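Local coordinates for protein uronate isomerase (Bacillus halodurans C-125, PDB 3HKA) that probably interconverts D-fructuronate and D-glucuronate as a zinc-binding uronate isomerase of the amidohydrolase superfamily, at residues His26-Ser31 against His353-Val358; His166-Leu171 against Pro217-Val222; Ala256-Val261 against Gly323-Met328. All blocks are in the same frame, centred on the assembly; numbering follows the deposited sequence.

The three contacts ring one bound fructuronate, their centres about 13 Å (1 to 2), 14 Å (1 to 3) and 15 Å (2 to 3) apart. Contact 1 joins the loop after strand 22-24 to the loop before helix 361-386 and so spans most of the chain; contacts 2 and 3 are nested inside it and follow one another in series. Strands 220-224 of contact 2 and 255-262 of contact 3 are parallel neighbours in one sheet. The arrangement fits the (βα)8-barrel of the amidohydrolase superfamily: contact 1 supplies three zinc ligands, contact 2 a carboxylate clamp, and contact 3 an aromatic wall to the same pocket.

Contact 1: His26-Ser31 against His353-Val358; sequences HTHLFS and HSDARV. With ZN (zinc ion), chain F; FIX (D-fructuronic acid), chain D.
H26, H28 and D355 close round one zinc ion from both segments. H26 NE2 and H28 NE2 each bind zinc at 2.1 Å, and D355 OD1 does so at 2.1 Å. Fructuronate completes five ligands as a chelate, through its carboxylate O1A and its O2, the latter 2.0 Å from zinc. The H26 ring stands nearly upright to the D355 carboxylate, planes 83° apart, whereas the H28 ring lies almost coplanar with it. CG of H26 sits anti to the backbone N (chi1 176°), which lets NE2 reach the metal. The second carboxylate oxygen is tied too: H353 NE2 donates to D355 OD2 at 2.9 Å, with the acceptor in the imidazole plane but the donor above the carboxylate plane. R357 lays its guanidinium flat over one face of H28, centres 4.4 Å apart and planes 5° apart, while NH2, above the centre of the H28 ring, donates to fructuronate O4 at 3.1 Å; its NE bonds to O4 and O5 are weak. Farther out, the backbones lock together, D355 N to H26 O and H28 N to A356 O, the latter 2.7 Å. Two ST turns stiffen the loops: T27 OG1 accepts from L29 N and also bonds V141, and S354 OG accepts from A356 N and also bonds D24. L29 CG packs against A356 CB. H26 and H28 form the HxH pair just after strand 22-24, with an aspartate late in the chain, as in other amidohydrolase-superfamily barrels. Chelation at O1A and O2 would probably polarise the O2 group and fix the substrate's orientation.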
loop_
_atom_site.group_PDB
_atom_site.type_symbol
_atom_site.label_atom_id
_atom_site.label_comp_id
_atom_site.label_asym_id
_atom_site.label_seq_id
_atom_site.Cartn_x
_atom_site.Cartn_y
_atom_site.Cartn_z
ATOM N N HIS A 26 -4.259 23.993 -7.136
ATOM C CA HIS A 26 -4.016 23.391 -8.448
ATOM C C HIS A 26 -5.302 22.966 -9.143
ATOM O O HIS A 26 -5.975 22.027 -8.718
ATOM C CB HIS A 26 -3.078 22.182 -8.409
ATOM C CG HIS A 26 -2.921 21.532 -9.750
ATOM N ND1 HIS A 26 -2.479 22.223 -10.860
ATOM C CD2 HIS A 26 -3.235 20.288 -10.185
ATOM C CE1 HIS A 26 -2.533 21.435 -11.920
ATOM N NE2 HIS A 26 -2.989 20.256 -11.538
ATOM N N THR A 27 -5.636 23.667 -10.220
ATOM C CA THR A 27 -6.829 23.352 -10.995
ATOM C C THR A 27 -6.512 23.633 -12.449
ATOM O O THR A 27 -5.434 24.132 -12.784
ATOM C CB THR A 27 -8.034 24.251 -10.634
ATOM O OG1 THR A 27 -7.892 25.521 -11.290
ATOM C CG2 THR A 27 -8.120 24.460 -9.129
ATOM N N HIS A 28 -7.468 23.310 -13.305
ATOM C CA HIS A 28 -7.347 23.550 -14.726
ATOM C C HIS A 28 -8.510 24.457 -15.119
ATOM O O HIS A 28 -9.125 24.293 -16.171
ATOM C CB HIS A 28 -7.387 22.224 -15.479
ATOM C CG HIS A 28 -6.156 21.395 -15.276
ATOM N ND1 HIS A 28 -5.014 21.563 -16.028
ATOM C CD2 HIS A 28 -5.863 20.446 -14.355
ATOM C CE1 HIS A 28 -4.070 20.755 -15.580
ATOM N NE2 HIS A 28 -4.560 20.066 -14.566
ATOM N N LEU A 29 -8.808 25.406 -14.235
ATOM C CA LEU A 29 -9.869 26.379 -14.465
ATOM C C LEU A 29 -9.193 27.693 -14.834
ATOM O O LEU A 29 -8.005 27.877 -14.571
ATOM C CB LEU A 29 -10.704 26.581 -13.198
ATOM C CG LEU A 29 -11.387 25.355 -12.595
ATOM C CD1 LEU A 29 -12.158 25.773 -11.346
ATOM C CD2 LEU A 29 -12.317 24.723 -13.620
ATOM N N PHE A 30 -9.945 28.603 -15.443
ATOM C CA PHE A 30 -9.405 29.899 -15.842
ATOM C C PHE A 30 -10.371 31.004 -15.450
ATOM O O PHE A 30 -11.565 30.762 -15.288
ATOM C CB PHE A 30 -9.199 29.949 -17.355
ATOM C CG PHE A 30 -8.177 28.982 -17.862
ATOM C CD1 PHE A 30 -6.835 29.342 -17.938
ATOM C CD2 PHE A 30 -8.555 27.709 -18.273
ATOM C CE1 PHE A 30 -5.883 28.447 -18.418
ATOM C CE2 PHE A 30 -7.606 26.804 -18.754
ATOM C CZ PHE A 30 -6.267 27.178 -18.826
ATOM N N SER A 31 -9.853 32.217 -15.303
ATOM C CA SER A 31 -10.694 33.352 -14.954
ATOM C C SER A 31 -11.713 33.509 -16.086
ATOM O O SER A 31 -11.373 33.365 -17.256
ATOM C CB SER A 31 -9.847 34.617 -14.826
ATOM O OG SER A 31 -10.586 35.666 -14.221
ATOM N N HIS A 353 -6.247 19.305 -3.373
ATOM C CA HIS A 353 -6.482 20.276 -4.437
ATOM C C HIS A 353 -7.541 19.581 -5.299
ATOM O O HIS A 353 -7.683 18.356 -5.238
ATOM C CB HIS A 353 -5.210 20.577 -5.242
ATOM C CG HIS A 353 -4.707 19.428 -6.061
ATOM N ND1 HIS A 353 -3.826 18.488 -5.568
ATOM C CD2 HIS A 353 -4.940 19.086 -7.350
ATOM C CE1 HIS A 353 -3.536 17.618 -6.519
ATOM N NE2 HIS A 353 -4.198 17.959 -7.611
ATOM N N SER A 354 -8.295 20.340 -6.087
ATOM C CA SER A 354 -9.357 19.731 -6.892
ATOM C C SER A 354 -8.952 19.256 -8.282
ATOM O O SER A 354 -9.497 18.277 -8.786
ATOM C CB SER A 354 -10.524 20.704 -7.044
ATOM O OG SER A 354 -10.169 21.773 -7.905
ATOM N N ASP A 355 -8.014 19.958 -8.905
ATOM C CA ASP A 355 -7.582 19.609 -10.257
ATOM C C ASP A 355 -8.780 19.768 -11.187
ATOM O O ASP A 355 -8.835 19.161 -12.256
ATOM C CB ASP A 355 -7.102 18.159 -10.316
ATOM C CG ASP A 355 -5.724 18.032 -10.920
ATOM O OD1 ASP A 355 -5.486 18.630 -11.990
ATOM O OD2 ASP A 355 -4.881 17.333 -10.322
ATOM N N ALA A 356 -9.738 20.588 -10.768
ATOM C CA ALA A 356 -10.950 20.801 -11.543
ATOM C C ALA A 356 -10.663 21.257 -12.963
ATOM O O ALA A 356 -9.874 22.175 -13.187
ATOM C CB ALA A 356 -11.852 21.819 -10.841
ATOM N N ARG A 357 -11.300 20.585 -13.917
ATOM C CA ARG A 357 -11.174 20.916 -15.329
ATOM C C ARG A 357 -12.486 21.567 -15.755
ATOM O O ARG A 357 -12.530 22.344 -16.709
ATOM C CB ARG A 357 -10.922 19.652 -16.154
ATOM C CG ARG A 357 -9.460 19.245 -16.218
ATOM C CD ARG A 357 -9.282 17.921 -16.952
ATOM N NE ARG A 357 -7.874 17.630 -17.220
ATOM C CZ ARG A 357 -7.135 18.278 -18.114
ATOM N NH1 ARG A 357 -7.668 19.259 -18.831
ATOM N NH2 ARG A 357 -5.863 17.947 -18.295
ATOM N N VAL A 358 -13.552 21.237 -15.032
ATOM C CA VAL A 358 -14.874 21.794 -15.289
ATOM C C VAL A 358 -15.288 22.547 -14.025
ATOM O O VAL A 358 -15.281 21.982 -12.927
ATOM C CB VAL A 358 -15.908 20.684 -15.594
ATOM C CG1 VAL A 358 -17.257 21.309 -15.934
ATOM C CG2 VAL A 358 -15.417 19.814 -16.747
HETATM ZN ZN ZN F . -3.708 18.897 -12.997
HETATM O O1A FIX D . -1.940 18.909 -14.137
HETATM C C1 FIX D . -1.738 17.821 -14.730
HETATM O O1B FIX D . -0.789 17.578 -15.497
HETATM C C2 FIX D . -2.750 16.683 -14.492
HETATM O O2 FIX D . -3.455 16.927 -13.269
HETATM C C3 FIX D . -3.728 16.575 -15.689
HETATM O O3 FIX D . -2.962 16.360 -16.893
HETATM C C4 FIX D . -4.778 15.426 -15.625
HETATM O O4 FIX D . -5.398 15.240 -16.912
HETATM C C5 FIX D . -5.899 15.681 -14.577
HETATM O O5 FIX D . -6.326 16.821 -14.366
HETATM C C6 FIX D . -6.488 14.513 -13.797
HETATM O O6 FIX D . -7.053 14.942 -12.563
HETATM O O HOH W 1 -11.852 25.079 -17.476
HETATM O O HOH W 2 -10.325 22.719 -18.257
#

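Contact 2: His166-Leu171 against Pro217-Val222; sequences HAALRL and PVYMAV. With FIX (D-fructuronic acid), chain D.
R170, in parallel bridge register with A221, sends its guanidinium edge to the fructuronate carboxylate in a two-pronged grip. NH2 meets O1B at 2.6 Å and NH1 meets O1A at 3.1 Å, both nearly straight, and a salt bridge from NE to D172 also holds the group. The chain bends about its CB-CG bond (chi2 58°) before running on extended, and its CD rests by A221 O and CB. Backbone bonds join the two segments: V218 N to A167 O at 2.8 Å, A221 N to L169 O at 2.9 Å and L171 N to A221 O at 2.9 Å, with a weak one from L169 N to Y219 O. This is the parallel pairing of a β-α-β crossover, strand 169-170 to strand 220-224 with helices 172-176, 178-187 and 198-215 between, consistent with the (βα)8-barrel of the superfamily. R170 and A221 occupy the substrate side of the sheet; L169 and M220 turn to the other, where L169 meets helix 198-215 at W211 and M215. There L169 and M220 lie alongside each other, CD2 to CG at 4.0 Å, and L171 CD1 touches M220 SD. P217 CB packs against L169 CB. One residue before the L169-M220 bridge, A168 CB sits over the face of the Y219 ring, 4.1 Å from its centroid and 26° off the normal, a CH-pi contact. The phenol of Y219 ends in a hydrogen bond to M25 O, beside zinc ligand H26.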
loop_
_atom_site.group_PDB
_atom_site.type_symbol
_atom_site.label_atom_id
_atom_site.label_comp_id
_atom_site.label_asym_id
_atom_site.label_seq_id
_atom_site.Cartn_x
_atom_site.Cartn_y
_atom_site.Cartn_z
ATOM N N HIS A 166 -5.417 32.882 -9.549
ATOM C CA HIS A 166 -3.979 33.107 -9.548
ATOM C C HIS A 166 -3.279 32.284 -10.613
ATOM O O HIS A 166 -3.693 31.169 -10.934
ATOM C CB HIS A 166 -3.396 32.783 -8.172
ATOM C CG HIS A 166 -4.080 33.502 -7.054
ATOM N ND1 HIS A 166 -5.288 33.089 -6.534
ATOM C CD2 HIS A 166 -3.759 34.643 -6.401
ATOM C CE1 HIS A 166 -5.682 33.948 -5.611
ATOM N NE2 HIS A 166 -4.772 34.899 -5.512
ATOM N N ALA A 167 -2.211 32.847 -11.160
ATOM C CA ALA A 167 -1.458 32.180 -12.205
ATOM C C ALA A 167 -0.366 31.267 -11.659
ATOM O O ALA A 167 0.197 31.507 -10.590
ATOM C CB ALA A 167 -0.848 33.218 -13.136
ATOM N N ALA A 168 -0.093 30.207 -12.409
ATOM C CA ALA A 168 0.953 29.249 -12.080
ATOM C C ALA A 168 1.569 28.933 -13.432
ATOM O O ALA A 168 0.890 28.411 -14.318
ATOM C CB ALA A 168 0.361 27.989 -11.450
ATOM N N LEU A 169 2.844 29.267 -13.596
ATOM C CA LEU A 169 3.547 29.042 -14.856
ATOM C C LEU A 169 3.868 27.566 -15.141
ATOM O O LEU A 169 4.841 27.024 -14.622
ATOM C CB LEU A 169 4.831 29.878 -14.867
ATOM C CG LEU A 169 5.766 29.775 -16.073
ATOM C CD1 LEU A 169 4.996 30.046 -17.356
ATOM C CD2 LEU A 169 6.905 30.771 -15.909
ATOM N N ARG A 170 3.040 26.928 -15.967
ATOM C CA ARG A 170 3.217 25.519 -16.335
ATOM C C ARG A 170 4.247 25.427 -17.464
ATOM O O ARG A 170 4.123 26.122 -18.477
ATOM C CB ARG A 170 1.876 24.932 -16.775
ATOM C CG ARG A 170 1.880 23.435 -16.996
ATOM C CD ARG A 170 2.303 22.666 -15.740
ATOM N NE ARG A 170 2.197 21.236 -15.992
ATOM C CZ ARG A 170 1.183 20.476 -15.599
ATOM N NH1 ARG A 170 0.183 20.999 -14.906
ATOM N NH2 ARG A 170 1.143 19.202 -15.954
ATOM N N LEU A 171 5.244 24.552 -17.302
ATOM C CA LEU A 171 6.328 24.441 -18.276
ATOM C C LEU A 171 6.637 23.080 -18.910
ATOM O O LEU A 171 7.733 22.887 -19.436
ATOM C CB LEU A 171 7.612 24.972 -17.627
ATOM C CG LEU A 171 7.550 26.411 -17.092
ATOM C CD1 LEU A 171 8.720 26.684 -16.146
ATOM C CD2 LEU A 171 7.566 27.383 -18.268
ATOM N N PRO A 217 3.051 34.528 -11.294
ATOM C CA PRO A 217 2.641 33.206 -10.811
ATOM C C PRO A 217 3.001 32.932 -9.364
ATOM O O PRO A 217 4.010 33.422 -8.868
ATOM C CB PRO A 217 3.374 32.264 -11.754
ATOM C CG PRO A 217 4.692 32.961 -11.899
ATOM C CD PRO A 217 4.280 34.417 -12.107
ATOM N N VAL A 218 2.169 32.141 -8.695
ATOM C CA VAL A 218 2.432 31.779 -7.312
ATOM C C VAL A 218 3.520 30.696 -7.286
ATOM O O VAL A 218 4.167 30.469 -6.261
ATOM C CB VAL A 218 1.147 31.288 -6.615
ATOM C CG1 VAL A 218 0.197 32.464 -6.433
ATOM C CG2 VAL A 218 0.469 30.200 -7.438
ATOM N N TYR A 219 3.719 30.036 -8.425
ATOM C CA TYR A 219 4.750 29.010 -8.560
ATOM C C TYR A 219 4.884 28.547 -10.005
ATOM O O TYR A 219 4.004 28.797 -10.830
ATOM C CB TYR A 219 4.461 27.801 -7.633
ATOM C CG TYR A 219 3.202 26.991 -7.918
ATOM C CD1 TYR A 219 3.095 26.192 -9.061
ATOM C CD2 TYR A 219 2.131 26.995 -7.022
ATOM C CE1 TYR A 219 1.953 25.417 -9.301
ATOM C CE2 TYR A 219 0.988 26.224 -7.253
ATOM C CZ TYR A 219 0.906 25.438 -8.394
ATOM O OH TYR A 219 -0.227 24.679 -8.621
ATOM N N MET A 220 6.014 27.919 -10.318
ATOM C CA MET A 220 6.245 27.363 -11.645
ATOM C C MET A 220 5.998 25.871 -11.464
ATOM O O MET A 220 6.295 25.320 -10.402
ATOM C CB MET A 220 7.679 27.627 -12.104
ATOM C CG MET A 220 7.937 29.086 -12.469
ATOM S SD MET A 220 9.575 29.382 -13.149
ATOM C CE MET A 220 10.545 29.611 -11.625
ATOM N N ALA A 221 5.453 25.209 -12.480
ATOM C CA ALA A 221 5.143 23.792 -12.346
ATOM C C ALA A 221 5.461 22.924 -13.557
ATOM O O ALA A 221 5.623 23.417 -14.679
ATOM C CB ALA A 221 3.675 23.636 -11.983
ATOM N N VAL A 222 5.538 21.618 -13.313
ATOM C CA VAL A 222 5.810 20.648 -14.364
ATOM C C VAL A 222 5.349 19.268 -13.903
ATOM O O VAL A 222 5.444 18.946 -12.715
ATOM C CB VAL A 222 7.326 20.585 -14.699
ATOM C CG1 VAL A 222 8.100 19.957 -13.541
ATOM C CG2 VAL A 222 7.549 19.786 -15.980
HETATM O O1A FIX D . -1.940 18.909 -14.137
HETATM C C1 FIX D . -1.738 17.821 -14.730
HETATM O O1B FIX D . -0.789 17.578 -15.497
HETATM C C2 FIX D . -2.750 16.683 -14.492
HETATM O O2 FIX D . -3.455 16.927 -13.269
HETATM C C3 FIX D . -3.728 16.575 -15.689
HETATM O O3 FIX D . -2.962 16.360 -16.893
HETATM C C4 FIX D . -4.778 15.426 -15.625
HETATM O O4 FIX D . -5.398 15.240 -16.912
HETATM C C5 FIX D . -5.899 15.681 -14.577
HETATM O O5 FIX D . -6.326 16.821 -14.366
HETATM C C6 FIX D . -6.488 14.513 -13.797
HETATM O O6 FIX D . -7.053 14.942 -12.563
#

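Contact 3: Ala256-Val261 against Gly323-Met328; sequences AMMIGV and GCWWFM. With FIX (D-fructuronic acid), chain D; CO3 (carbonate ion), chain I.
M258 and W325 make the tight part of this contact. M258 CB lies over the six-membered ring of W325, 3.7 Å from its centroid and 22° off the normal, a CH-pi contact; SD stands farther off above the five-membered ring at 4.7 Å, a longer Met-aromatic contact. W326 presses on the opposite indole face, its CE3 offset toward the rim. The W325 indole swings out opposite the main-chain N (chi1 -173°), and NE1 gives an almost straight bond to fructuronate O2, 2.8 Å. The other end is sparser, resting on V261 alone: CG2 meets W326 CZ3 obliquely at 3.6 Å, V261 CB is 4.2 Å from W325 CH2, and no hydrogen bond links the segments. W326 is sandwiched between F327 and fructuronate C6, the latter 3.5 Å from W326 CG, while its NE1 bonds carbonate O3 at 3.0 Å. Without the indole, as with an alanine here, sugar C6 would probably lose its aromatic cover, V261 CG2 its contact with CZ3, and carbonate O3 this donor. The carbonate, probably from the crystallisation liquor, is also held by H49 and by R314 and K315 of the second subunit. Strand 255-262 runs between strands 220-224 and 296-300, and M258 and W325 both touch T299 of the latter; the 323-328 loop leads from strand 319-321 to helix 331-345, which packs on C324 and M328, and F327 packs on V311 of the second subunit.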
loop_
_atom_site.group_PDB
_atom_site.type_symbol
_atom_site.label_atom_id
_atom_site.label_comp_id
_atom_site.label_asym_id
_atom_site.label_seq_id
_atom_site.Cartn_x
_atom_site.Cartn_y
_atom_site.Cartn_z
ATOM N N ALA A 256 6.896 23.539 -8.412
ATOM C CA ALA A 256 5.984 22.428 -8.195
ATOM C C ALA A 256 6.263 21.288 -9.158
ATOM O O ALA A 256 6.323 21.493 -10.374
ATOM C CB ALA A 256 4.550 22.894 -8.354
ATOM N N MET A 257 6.437 20.090 -8.607
ATOM C CA MET A 257 6.691 18.900 -9.412
ATOM C C MET A 257 5.588 17.873 -9.164
ATOM O O MET A 257 5.327 17.490 -8.021
ATOM C CB MET A 257 8.053 18.280 -9.059
ATOM C CG MET A 257 9.234 19.221 -9.228
ATOM S SD MET A 257 10.821 18.435 -8.841
ATOM C CE MET A 257 10.807 18.532 -7.071
ATOM N N MET A 258 4.931 17.445 -10.240
ATOM C CA MET A 258 3.872 16.445 -10.150
ATOM C C MET A 258 4.474 15.236 -10.858
ATOM O O MET A 258 4.485 15.138 -12.084
ATOM C CB MET A 258 2.609 16.963 -10.839
ATOM C CG MET A 258 2.281 18.390 -10.409
ATOM S SD MET A 258 0.551 18.864 -10.566
ATOM C CE MET A 258 0.500 19.376 -12.219
ATOM N N ILE A 259 4.987 14.318 -10.054
ATOM C CA ILE A 259 5.699 13.152 -10.560
ATOM C C ILE A 259 4.945 11.837 -10.643
ATOM O O ILE A 259 4.180 11.490 -9.744
ATOM C CB ILE A 259 6.960 12.935 -9.698
ATOM C CG1 ILE A 259 7.788 14.224 -9.693
ATOM C CG2 ILE A 259 7.769 11.750 -10.219
ATOM C CD1 ILE A 259 8.735 14.358 -8.527
ATOM N N GLY A 260 5.179 11.104 -11.732
ATOM C CA GLY A 260 4.557 9.802 -11.879
ATOM C C GLY A 260 3.678 9.532 -13.085
ATOM O O GLY A 260 3.233 8.400 -13.267
ATOM N N VAL A 261 3.426 10.540 -13.915
ATOM C CA VAL A 261 2.561 10.328 -15.073
ATOM C C VAL A 261 3.288 9.789 -16.307
ATOM O O VAL A 261 4.326 10.309 -16.703
ATOM C CB VAL A 261 1.792 11.639 -15.447
ATOM C CG1 VAL A 261 2.777 12.750 -15.803
ATOM C CG2 VAL A 261 0.832 11.375 -16.609
ATOM N N GLY A 323 -1.963 17.690 -2.010
ATOM C CA GLY A 323 -2.976 16.880 -2.658
ATOM C C GLY A 323 -2.879 15.380 -2.843
ATOM O O GLY A 323 -1.862 14.742 -2.563
ATOM N N CYS A 324 -4.002 14.834 -3.303
ATOM C CA CYS A 324 -4.170 13.419 -3.616
ATOM C C CYS A 324 -4.488 13.505 -5.101
ATOM O O CYS A 324 -5.643 13.583 -5.527
ATOM C CB CYS A 324 -5.335 12.838 -2.825
ATOM S SG CYS A 324 -5.085 13.004 -1.036
ATOM N N TRP A 325 -3.416 13.516 -5.876
ATOM C CA TRP A 325 -3.472 13.682 -7.311
ATOM C C TRP A 325 -3.999 12.584 -8.228
ATOM O O TRP A 325 -3.554 11.436 -8.180
ATOM C CB TRP A 325 -2.068 14.098 -7.778
ATOM C CG TRP A 325 -1.948 14.484 -9.218
ATOM C CD1 TRP A 325 -2.849 15.200 -9.959
ATOM C CD2 TRP A 325 -0.815 14.262 -10.069
ATOM N NE1 TRP A 325 -2.341 15.444 -11.215
ATOM C CE2 TRP A 325 -1.096 14.877 -11.309
ATOM C CE3 TRP A 325 0.414 13.605 -9.902
ATOM C CZ2 TRP A 325 -0.193 14.852 -12.381
ATOM C CZ3 TRP A 325 1.315 13.583 -10.967
ATOM C CH2 TRP A 325 1.003 14.203 -12.190
ATOM N N TRP A 326 -4.974 12.961 -9.052
ATOM C CA TRP A 326 -5.495 12.082 -10.091
ATOM C C TRP A 326 -5.973 10.699 -9.636
ATOM O O TRP A 326 -7.016 10.560 -8.994
ATOM C CB TRP A 326 -4.369 11.931 -11.112
ATOM C CG TRP A 326 -4.747 11.703 -12.535
ATOM C CD1 TRP A 326 -5.878 11.106 -13.013
ATOM C CD2 TRP A 326 -3.930 11.997 -13.674
ATOM N NE1 TRP A 326 -5.811 11.007 -14.389
ATOM C CE2 TRP A 326 -4.625 11.547 -14.817
ATOM C CE3 TRP A 326 -2.671 12.598 -13.837
ATOM C CZ2 TRP A 326 -4.105 11.677 -16.111
ATOM C CZ3 TRP A 326 -2.152 12.729 -15.124
ATOM C CH2 TRP A 326 -2.873 12.268 -16.247
ATOM N N PHE A 327 -5.206 9.669 -9.988
ATOM C CA PHE A 327 -5.561 8.305 -9.611
ATOM C C PHE A 327 -5.478 8.108 -8.098
ATOM O O PHE A 327 -5.846 7.052 -7.583
ATOM C CB PHE A 327 -4.659 7.304 -10.341
ATOM C CG PHE A 327 -4.673 7.466 -11.839
ATOM C CD1 PHE A 327 -5.866 7.360 -12.553
ATOM C CD2 PHE A 327 -3.501 7.768 -12.533
ATOM C CE1 PHE A 327 -5.896 7.556 -13.939
ATOM C CE2 PHE A 327 -3.516 7.967 -13.916
ATOM C CZ PHE A 327 -4.719 7.861 -14.622
ATOM N N MET A 328 -4.987 9.125 -7.390
ATOM C CA MET A 328 -4.900 9.072 -5.924
ATOM C C MET A 328 -6.157 9.739 -5.344
ATOM O O MET A 328 -6.428 9.634 -4.149
ATOM C CB MET A 328 -3.683 9.854 -5.409
ATOM C CG MET A 328 -2.314 9.321 -5.825
ATOM S SD MET A 328 -1.924 7.752 -5.039
ATOM C CE MET A 328 -2.508 6.607 -6.303
HETATM O O1A FIX D . -1.940 18.909 -14.137
HETATM C C1 FIX D . -1.738 17.821 -14.730
HETATM O O1B FIX D . -0.789 17.578 -15.497
HETATM C C2 FIX D . -2.750 16.683 -14.492
HETATM O O2 FIX D . -3.455 16.927 -13.269
HETATM C C3 FIX D . -3.728 16.575 -15.689
HETATM O O3 FIX D . -2.962 16.360 -16.893
HETATM C C4 FIX D . -4.778 15.426 -15.625
HETATM O O4 FIX D . -5.398 15.240 -16.912
HETATM C C5 FIX D . -5.899 15.681 -14.577
HETATM O O5 FIX D . -6.326 16.821 -14.366
HETATM C C6 FIX D . -6.488 14.513 -13.797
HETATM O O6 FIX D . -7.053 14.942 -12.563
HETATM C C CO3 I . -8.292 8.877 -16.693
HETATM O O1 CO3 I . -8.224 7.597 -16.478
HETATM O O2 CO3 I . -9.372 9.387 -17.219
HETATM O O3 CO3 I . -7.219 9.603 -16.594
#